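Local atomic coordinates of NAD-dependent epimerase/dehydratase (Methanobrevibacter ruminantium, PDB entry 6DNT), a protein that probably interconverts UDP-N-acetylglucosamine and its C4 epimer with the help of NAD, and also binds the bacterial cell-wall intermediate UDP-N-acetylmuramic acid. Residues Phe150-Val156 and Lys181-Glu185; Tyr199-Phe205 and Tyr265-Val271. All blocks are in the same frame, centred on the assembly; numbering follows the deposited sequence. Where two conformers were deposited one is given.

Contact 1: Phe150-Val156 and Lys181-Glu185; sequences FSSSSAV and KASCE. With NAD (nicotinamide-adenine-dinucleotide), chain B.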
loop_
_atom_site.group_PDB
_atom_site.type_symbol
_atom_site.label_atom_id
_atom_site.label_comp_id
_atom_site.label_asym_id
_atom_site.label_seq_id
_atom_site.Cartn_x
_atom_site.Cartn_y
_atom_site.Cartn_z
ATOM N N PHE A 150 -11.571 4.831 -8.954
ATOM C CA PHE A 150 -10.220 5.291 -8.615
ATOM C C PHE A 150 -9.267 5.133 -9.799
ATOM O O PHE A 150 -9.249 4.093 -10.430
ATOM C CB PHE A 150 -9.671 4.481 -7.434
ATOM C CG PHE A 150 -8.245 4.808 -7.092
ATOM C CD1 PHE A 150 -7.885 6.090 -6.709
ATOM C CD2 PHE A 150 -7.245 3.843 -7.195
ATOM C CE1 PHE A 150 -6.567 6.406 -6.425
ATOM C CE2 PHE A 150 -5.923 4.158 -6.909
ATOM C CZ PHE A 150 -5.582 5.431 -6.523
ATOM N N SER A 151 -8.478 6.175 -10.063
ATOM C CA SER A 151 -7.480 6.181 -11.126
ATOM C C SER A 151 -6.168 5.605 -10.601
ATOM O O SER A 151 -5.454 6.265 -9.863
ATOM C CB SER A 151 -7.233 7.613 -11.608
ATOM O OG SER A 151 -8.378 8.122 -12.239
ATOM N N SER A 152 -5.888 4.364 -10.966
ATOM C CA SER A 152 -4.615 3.710 -10.666
ATOM C C SER A 152 -3.774 3.700 -11.934
ATOM O O SER A 152 -4.069 4.443 -12.874
ATOM C CB SER A 152 -4.853 2.301 -10.127
ATOM O OG SER A 152 -3.644 1.773 -9.635
ATOM N N SER A 153 -2.731 2.876 -11.968
ATOM C CA SER A 153 -1.748 2.940 -13.039
ATOM C C SER A 153 -1.101 1.596 -13.251
ATOM O O SER A 153 -0.847 0.872 -12.291
ATOM C CB SER A 153 -0.646 3.944 -12.659
ATOM O OG SER A 153 0.383 3.933 -13.625
ATOM N N SER A 154 -0.768 1.292 -14.498
ATOM C CA SER A 154 0.070 0.137 -14.797
ATOM C C SER A 154 1.479 0.207 -14.151
ATOM O O SER A 154 2.192 -0.797 -14.118
ATOM C CB SER A 154 0.215 -0.019 -16.311
ATOM O OG SER A 154 1.030 1.013 -16.828
ATOM N N ALA A 155 1.891 1.370 -13.628
ATOM C CA ALA A 155 3.133 1.476 -12.852
ATOM C C ALA A 155 3.190 0.480 -11.698
ATOM O O ALA A 155 4.273 0.049 -11.305
ATOM C CB ALA A 155 3.336 2.893 -12.327
ATOM N N VAL A 156 2.033 0.075 -11.179
ATOM C CA VAL A 156 2.023 -0.877 -10.057
ATOM C C VAL A 156 2.623 -2.246 -10.429
ATOM O O VAL A 156 3.078 -2.968 -9.545
ATOM C CB VAL A 156 0.623 -1.053 -9.424
ATOM C CG1 VAL A 156 0.047 0.293 -9.004
ATOM C CG2 VAL A 156 -0.330 -1.833 -10.333
ATOM N N LYS A 181 -0.075 4.285 -5.540
ATOM C CA LYS A 181 -1.250 3.792 -6.256
ATOM C C LYS A 181 -1.665 2.391 -5.796
ATOM O O LYS A 181 -2.853 2.129 -5.570
ATOM C CB LYS A 181 -1.045 3.848 -7.774
ATOM C CG LYS A 181 -0.982 5.260 -8.321
ATOM C CD LYS A 181 -2.262 6.032 -8.052
ATOM C CE LYS A 181 -2.353 7.323 -8.838
ATOM N NZ LYS A 181 -3.651 7.986 -8.597
ATOM N N ALA A 182 -0.687 1.518 -5.594
ATOM C CA ALA A 182 -0.963 0.191 -5.068
ATOM C C ALA A 182 -1.580 0.263 -3.670
ATOM O O ALA A 182 -2.531 -0.475 -3.374
ATOM C CB ALA A 182 0.289 -0.664 -5.067
ATOM N N SER A 183 -1.049 1.145 -2.820
ATOM C CA SER A 183 -1.590 1.343 -1.463
ATOM C C SER A 183 -3.057 1.754 -1.507
ATOM O O SER A 183 -3.877 1.213 -0.764
ATOM C CB SER A 183 -0.782 2.378 -0.674
ATOM O OG SER A 183 -1.432 2.714 0.550
ATOM N N CYS A 184 -3.392 2.683 -2.400
ATOM C CA CYS A 184 -4.781 3.105 -2.562
ATOM C C CYS A 184 -5.674 1.942 -2.974
ATOM O O CYS A 184 -6.796 1.825 -2.458
ATOM C CB CYS A 184 -4.923 4.217 -3.585
ATOM S SG CYS A 184 -4.215 5.802 -3.066
ATOM N N GLU A 185 -5.200 1.092 -3.891
ATOM C CA GLU A 185 -5.975 -0.083 -4.296
ATOM C C GLU A 185 -6.230 -0.999 -3.085
ATOM O O GLU A 185 -7.327 -1.561 -2.920
ATOM C CB GLU A 185 -5.243 -0.896 -5.359
ATOM C CG GLU A 185 -5.154 -0.242 -6.730
ATOM C CD GLU A 185 -4.609 -1.203 -7.780
ATOM O OE1 GLU A 185 -4.642 -2.443 -7.537
ATOM O OE2 GLU A 185 -4.154 -0.745 -8.854
HETATM P PA NAD B . -3.267 15.853 -13.918
HETATM O O1A NAD B . -3.618 16.534 -15.206
HETATM O O2A NAD B . -2.120 16.376 -13.126
HETATM O O5B NAD B . -4.611 15.859 -13.027
HETATM C C5B NAD B . -4.562 15.797 -11.603
HETATM C C4B NAD B . -5.482 16.894 -11.107
HETATM O O4B NAD B . -5.559 16.805 -9.683
HETATM C C3B NAD B . -4.966 18.293 -11.429
HETATM O O3B NAD B . -6.023 19.049 -12.003
HETATM C C2B NAD B . -4.476 18.852 -10.103
HETATM O O2B NAD B . -4.592 20.276 -9.944
HETATM C C1B NAD B . -5.329 18.088 -9.109
HETATM N N9A NAD B . -4.727 17.820 -7.796
HETATM C C8A NAD B . -3.523 17.251 -7.539
HETATM N N7A NAD B . -3.338 17.098 -6.204
HETATM C C5A NAD B . -4.472 17.542 -5.597
HETATM C C6A NAD B . -4.950 17.661 -4.211
HETATM N N6A NAD B . -4.171 17.262 -3.195
HETATM N N1A NAD B . -6.198 18.190 -4.013
HETATM C C2A NAD B . -6.975 18.591 -5.034
HETATM N N3A NAD B . -6.602 18.509 -6.333
HETATM C C4A NAD B . -5.376 18.000 -6.646
HETATM O O3 NAD B . -3.030 14.281 -14.178
HETATM P PN NAD B . -3.823 13.284 -15.120
HETATM O O1N NAD B . -5.163 13.825 -15.519
HETATM O O2N NAD B . -2.884 12.780 -16.182
HETATM O O5D NAD B . -4.019 12.076 -14.087
HETATM C C5D NAD B . -5.302 11.846 -13.495
HETATM C C4D NAD B . -5.226 10.547 -12.696
HETATM O O4D NAD B . -4.924 9.468 -13.584
HETATM C C3D NAD B . -4.138 10.564 -11.628
HETATM O O3D NAD B . -4.575 9.855 -10.455
HETATM C C2D NAD B . -2.998 9.832 -12.292
HETATM O O2D NAD B . -2.102 9.270 -11.342
HETATM C C1D NAD B . -3.744 8.802 -13.110
HETATM N N1N NAD B . -3.004 8.253 -14.251
HETATM C C2N NAD B . -2.687 9.016 -15.312
HETATM C C3N NAD B . -2.001 8.476 -16.395
HETATM C C7N NAD B . -1.603 9.281 -17.611
HETATM O O7N NAD B . -1.004 8.710 -18.515
HETATM N N7N NAD B . -1.856 10.584 -17.700
HETATM C C4N NAD B . -1.669 7.119 -16.349
HETATM C C5N NAD B . -1.994 6.352 -15.243
HETATM C C6N NAD B . -2.657 6.950 -14.190
#

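Contact 2: Tyr199-Phe205 and Tyr265-Val271; sequences YVALRYF and YNGVINV. With NAD (nicotinamide-adenine-dinucleotide), chain B.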
loop_
_atom_site.group_PDB
_atom_site.type_symbol
_atom_site.label_atom_id
_atom_site.label_comp_id
_atom_site.label_asym_id
_atom_site.label_seq_id
_atom_site.Cartn_x
_atom_site.Cartn_y
_atom_site.Cartn_z
ATOM N N TYR A 199 -16.348 -0.176 -5.224
ATOM C CA TYR A 199 -15.309 0.560 -5.938
ATOM C C TYR A 199 -14.864 -0.172 -7.185
ATOM O O TYR A 199 -14.984 -1.390 -7.275
ATOM C CB TYR A 199 -14.079 0.782 -5.037
ATOM C CG TYR A 199 -13.255 -0.482 -4.877
ATOM C CD1 TYR A 199 -13.603 -1.433 -3.946
ATOM C CD2 TYR A 199 -12.164 -0.747 -5.706
ATOM C CE1 TYR A 199 -12.881 -2.609 -3.809
ATOM C CE2 TYR A 199 -11.448 -1.921 -5.591
ATOM C CZ TYR A 199 -11.800 -2.845 -4.632
ATOM O OH TYR A 199 -11.077 -4.016 -4.489
ATOM N N VAL A 200 -14.328 0.589 -8.133
ATOM C CA VAL A 200 -13.503 0.033 -9.192
ATOM C C VAL A 200 -12.211 0.835 -9.214
ATOM O O VAL A 200 -12.247 2.063 -9.178
ATOM C CB VAL A 200 -14.174 0.083 -10.573
ATOM C CG1 VAL A 200 -13.154 -0.186 -11.674
ATOM C CG2 VAL A 200 -15.321 -0.923 -10.674
ATOM N N ALA A 201 -11.081 0.133 -9.249
ATOM C CA ALA A 201 -9.788 0.746 -9.451
ATOM C C ALA A 201 -9.399 0.463 -10.892
ATOM O O ALA A 201 -9.403 -0.686 -11.335
ATOM C CB ALA A 201 -8.774 0.156 -8.484
ATOM N N LEU A 202 -9.080 1.512 -11.633
ATOM C CA LEU A 202 -8.748 1.381 -13.050
ATOM C C LEU A 202 -7.244 1.579 -13.242
ATOM O O LEU A 202 -6.720 2.647 -12.952
ATOM C CB LEU A 202 -9.538 2.408 -13.857
ATOM C CG LEU A 202 -11.064 2.234 -13.845
ATOM C CD1 LEU A 202 -11.750 3.437 -14.460
ATOM C CD2 LEU A 202 -11.492 0.954 -14.557
ATOM N N ARG A 203 -6.553 0.559 -13.746
ATOM C CA ARG A 203 -5.119 0.669 -13.997
ATOM C C ARG A 203 -4.914 1.180 -15.419
ATOM O O ARG A 203 -4.977 0.406 -16.383
ATOM C CB ARG A 203 -4.418 -0.655 -13.784
ATOM C CG ARG A 203 -4.404 -1.083 -12.329
ATOM C CD ARG A 203 -3.740 -2.424 -12.161
ATOM N NE ARG A 203 -3.776 -2.841 -10.770
ATOM C CZ ARG A 203 -3.606 -4.096 -10.357
ATOM N NH1 ARG A 203 -3.365 -5.090 -11.214
ATOM N NH2 ARG A 203 -3.693 -4.373 -9.068
ATOM N N TYR A 204 -4.699 2.489 -15.549
ATOM C CA TYR A 204 -4.487 3.077 -16.878
ATOM C C TYR A 204 -3.102 2.728 -17.379
ATOM O O TYR A 204 -2.134 2.698 -16.620
ATOM C CB TYR A 204 -4.592 4.606 -16.890
ATOM C CG TYR A 204 -5.823 5.205 -16.255
ATOM C CD1 TYR A 204 -7.036 4.528 -16.231
ATOM C CD2 TYR A 204 -5.759 6.463 -15.685
ATOM C CE1 TYR A 204 -8.162 5.096 -15.645
ATOM C CE2 TYR A 204 -6.874 7.046 -15.103
ATOM C CZ TYR A 204 -8.066 6.352 -15.079
ATOM O OH TYR A 204 -9.171 6.932 -14.496
ATOM N N PHE A 205 -3.013 2.498 -18.681
ATOM C CA PHE A 205 -1.726 2.344 -19.330
ATOM C C PHE A 205 -1.374 3.730 -19.881
ATOM O O PHE A 205 -1.569 4.729 -19.166
ATOM C CB PHE A 205 -1.755 1.137 -20.290
ATOM C CG PHE A 205 -1.605 -0.182 -19.572
ATOM C CD1 PHE A 205 -2.585 -0.621 -18.673
ATOM C CD2 PHE A 205 -0.475 -0.969 -19.758
ATOM C CE1 PHE A 205 -2.430 -1.813 -17.981
ATOM C CE2 PHE A 205 -0.323 -2.166 -19.084
ATOM C CZ PHE A 205 -1.297 -2.595 -18.191
ATOM N N TYR A 265 -19.760 -4.472 -10.858
ATOM C CA TYR A 265 -18.468 -5.062 -10.556
ATOM C C TYR A 265 -17.685 -4.246 -9.515
ATOM O O TYR A 265 -17.656 -3.018 -9.581
ATOM C CB TYR A 265 -17.657 -5.175 -11.849
ATOM C CG TYR A 265 -16.283 -5.745 -11.658
ATOM C CD1 TYR A 265 -16.090 -7.110 -11.464
ATOM C CD2 TYR A 265 -15.169 -4.916 -11.677
ATOM C CE1 TYR A 265 -14.812 -7.633 -11.289
ATOM C CE2 TYR A 265 -13.901 -5.425 -11.496
ATOM C CZ TYR A 265 -13.720 -6.771 -11.311
ATOM O OH TYR A 265 -12.439 -7.242 -11.150
ATOM N N ASN A 266 -17.074 -4.939 -8.558
ATOM C CA ASN A 266 -16.090 -4.333 -7.648
ATOM C C ASN A 266 -14.745 -4.979 -7.869
ATOM O O ASN A 266 -14.642 -6.200 -7.879
ATOM C CB ASN A 266 -16.478 -4.529 -6.188
ATOM C CG ASN A 266 -17.763 -3.840 -5.850
ATOM O OD1 ASN A 266 -17.869 -2.625 -5.975
ATOM N ND2 ASN A 266 -18.776 -4.619 -5.459
ATOM N N GLY A 267 -13.695 -4.173 -8.011
ATOM C CA GLY A 267 -12.359 -4.738 -8.186
ATOM C C GLY A 267 -11.484 -3.857 -9.042
ATOM O O GLY A 267 -11.717 -2.650 -9.134
ATOM N N VAL A 268 -10.500 -4.482 -9.676
ATOM C CA VAL A 268 -9.444 -3.765 -10.404
ATOM C C VAL A 268 -9.462 -4.209 -11.861
ATOM O O VAL A 268 -9.615 -5.404 -12.138
ATOM C CB VAL A 268 -8.050 -3.940 -9.743
ATOM C CG1 VAL A 268 -7.613 -5.398 -9.659
ATOM C CG2 VAL A 268 -6.993 -3.122 -10.472
ATOM N N ILE A 269 -9.347 -3.248 -12.781
ATOM C CA ILE A 269 -9.428 -3.519 -14.224
ATOM C C ILE A 269 -8.359 -2.701 -14.949
ATOM O O ILE A 269 -8.230 -1.513 -14.707
ATOM C CB ILE A 269 -10.808 -3.126 -14.805
ATOM C CG1 ILE A 269 -11.949 -3.866 -14.094
ATOM C CG2 ILE A 269 -10.870 -3.408 -16.296
ATOM C CD1 ILE A 269 -13.319 -3.325 -14.451
ATOM N N ASN A 270 -7.601 -3.346 -15.832
ATOM C CA ASN A 270 -6.683 -2.641 -16.747
ATOM C C ASN A 270 -7.477 -1.849 -17.785
ATOM O O ASN A 270 -8.453 -2.362 -18.340
ATOM C CB ASN A 270 -5.807 -3.622 -17.529
ATOM C CG ASN A 270 -4.800 -4.338 -16.671
ATOM O OD1 ASN A 270 -4.318 -3.816 -15.676
ATOM N ND2 ASN A 270 -4.437 -5.548 -17.087
ATOM N N VAL A 271 -7.061 -0.623 -18.085
ATOM C CA VAL A 271 -7.682 0.133 -19.167
ATOM C C VAL A 271 -6.611 0.475 -20.194
ATOM O O VAL A 271 -5.697 1.253 -19.931
ATOM C CB VAL A 271 -8.428 1.401 -18.697
ATOM C CG1 VAL A 271 -9.332 1.910 -19.823
ATOM C CG2 VAL A 271 -9.265 1.093 -17.471
HETATM P PA NAD B . -3.267 15.853 -13.918
HETATM O O1A NAD B . -3.618 16.534 -15.206
HETATM O O2A NAD B . -2.120 16.376 -13.126
HETATM O O5B NAD B . -4.611 15.859 -13.027
HETATM C C5B NAD B . -4.562 15.797 -11.603
HETATM C C4B NAD B . -5.482 16.894 -11.107
HETATM O O4B NAD B . -5.559 16.805 -9.683
HETATM C C3B NAD B . -4.966 18.293 -11.429
HETATM O O3B NAD B . -6.023 19.049 -12.003
HETATM C C2B NAD B . -4.476 18.852 -10.103
HETATM O O2B NAD B . -4.592 20.276 -9.944
HETATM C C1B NAD B . -5.329 18.088 -9.109
HETATM N N9A NAD B . -4.727 17.820 -7.796
HETATM C C8A NAD B . -3.523 17.251 -7.539
HETATM N N7A NAD B . -3.338 17.098 -6.204
HETATM C C5A NAD B . -4.472 17.542 -5.597
HETATM C C6A NAD B . -4.950 17.661 -4.211
HETATM N N6A NAD B . -4.171 17.262 -3.195
HETATM N N1A NAD B . -6.198 18.190 -4.013
HETATM C C2A NAD B . -6.975 18.591 -5.034
HETATM N N3A NAD B . -6.602 18.509 -6.333
HETATM C C4A NAD B . -5.376 18.000 -6.646
HETATM O O3 NAD B . -3.030 14.281 -14.178
HETATM P PN NAD B . -3.823 13.284 -15.120
HETATM O O1N NAD B . -5.163 13.825 -15.519
HETATM O O2N NAD B . -2.884 12.780 -16.182
HETATM O O5D NAD B . -4.019 12.076 -14.087
HETATM C C5D NAD B . -5.302 11.846 -13.495
HETATM C C4D NAD B . -5.226 10.547 -12.696
HETATM O O4D NAD B . -4.924 9.468 -13.584
HETATM C C3D NAD B . -4.138 10.564 -11.628
HETATM O O3D NAD B . -4.575 9.855 -10.455
HETATM C C2D NAD B . -2.998 9.832 -12.292
HETATM O O2D NAD B . -2.102 9.270 -11.342
HETATM C C1D NAD B . -3.744 8.802 -13.110
HETATM N N1N NAD B . -3.004 8.253 -14.251
HETATM C C2N NAD B . -2.687 9.016 -15.312
HETATM C C3N NAD B . -2.001 8.476 -16.395
HETATM C C7N NAD B . -1.603 9.281 -17.611
HETATM O O7N NAD B . -1.004 8.710 -18.515
HETATM N N7N NAD B . -1.856 10.584 -17.700
HETATM C C4N NAD B . -1.669 7.119 -16.349
HETATM C C5N NAD B . -1.994 6.352 -15.243
HETATM C C6N NAD B . -2.657 6.950 -14.190
#

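Contact 1: Phe150-Val156 and Lys181-Glu185
Lys181 reaches from helix 176-195 to strand 147-153 and ends in two hydrogen bonds. Lys181 NZ donates to the carbonyl O of Ser151 over 2.8 Å, almost head-on to the C=O (170°), and to O3D of the NAD nicotinamide ribose, also over 2.8 Å. A bend at chi2 (-61°), with the chain extended beyond it, carries the amine to the cofactor. Lys181 and nearby Tyr177 fit the Tyr-x-x-x-Lys pattern of the short-chain dehydrogenase/reductase family.

The second polar link is Ser152 OG to Glu185 OE2, 2.7 Å, taken on the anti lone pair of the carboxylate. The other oxygen, OE1, forms a salt bridge with Arg203, so the buried carboxylate is held at both ends and its rotation is fixed.

Apolar packing fills in around these bonds. The Phe150 ring meets the helix obliquely, its CZ pressed tightly to Cys184 CB at 3.2 Å and touching Lys181 CD as well. Cys184 SG sits 4.7 Å from the centroid of the Phe150 ring, also oblique. Further on, Val156 CG1 rests against the backbone N of Ala182, 3.7 Å away.

Toward the nicotinamide, Ser152 O comes within 3.2 Å of NAD C6N, while Ser153 OG accepts from Ala155 N in an ST turn and bonds the sugar nucleotide. Strand carbonyl and cofactor ribose together thus fix where the lysine amine sits.

Contact 2: Tyr199-Phe205 and Tyr265-Val271
Strands 199-208 and 267-271 pair in parallel within the Rossmann-type sheet, in register from Val200 with Gly267 to Tyr204 with Val271. Packing is tight toward the Leu202-Val271 end. Leu202 CD2 packs on Val271 CG2 at 3.7 Å, with helix 250-262 over that face, and the backbone bonds there include Arg203 N to Ile269 O at 2.8 Å. Tyr204 lays its ring edge near NAD, CE2 3.5 Å from O4D.

On the other face the extended Arg203 runs just as tightly across Val268, which is partly exposed; Val268 CG2 sits over the guanidinium plane, 3.2 Å from Arg203 NE. The guanidinium also reaches Tyr157 and the Glu167 carbonyl; a leucine here would probably leave the Glu185 carboxylate without its ionic mate.

The looser, partly exposed end is Tyr265-Gly267. Asn266 OD1 accepts from Tyr199 N in a bent bond (141°), and Gly267 N bonds Tyr199 O. Gly267 takes backbone angles that would jam a CB against the preceding carbonyl. Tyr199, chi1 75°, folds its ring back over this glycine, so that Gly267 N lies 4.0 Å above one ring face, toward the rim.

In the fold
Both contacts are largely buried and build on the same sheet, since strands 147-153 and 199-208 are neighbours in it; all the touching residues of contact 1 are buried, whereas some of those in contact 2 are partly exposed. Contact 1 sets a helix against a strand through a few side-chain bonds, whereas contact 2 is strand on strand, carried mainly by a ladder of backbone bonds. Helix 176-195 leads directly into strand 199-208, and the two contacts meet: the Glu185-Arg203 salt bridge joins them, and Ser151 OG is 2.7 Å from Tyr204 OH, a probable hydrogen bond. Both touch NAD, contact 1 by hydrogen-bonding its ribose and contact 2 by packing against it.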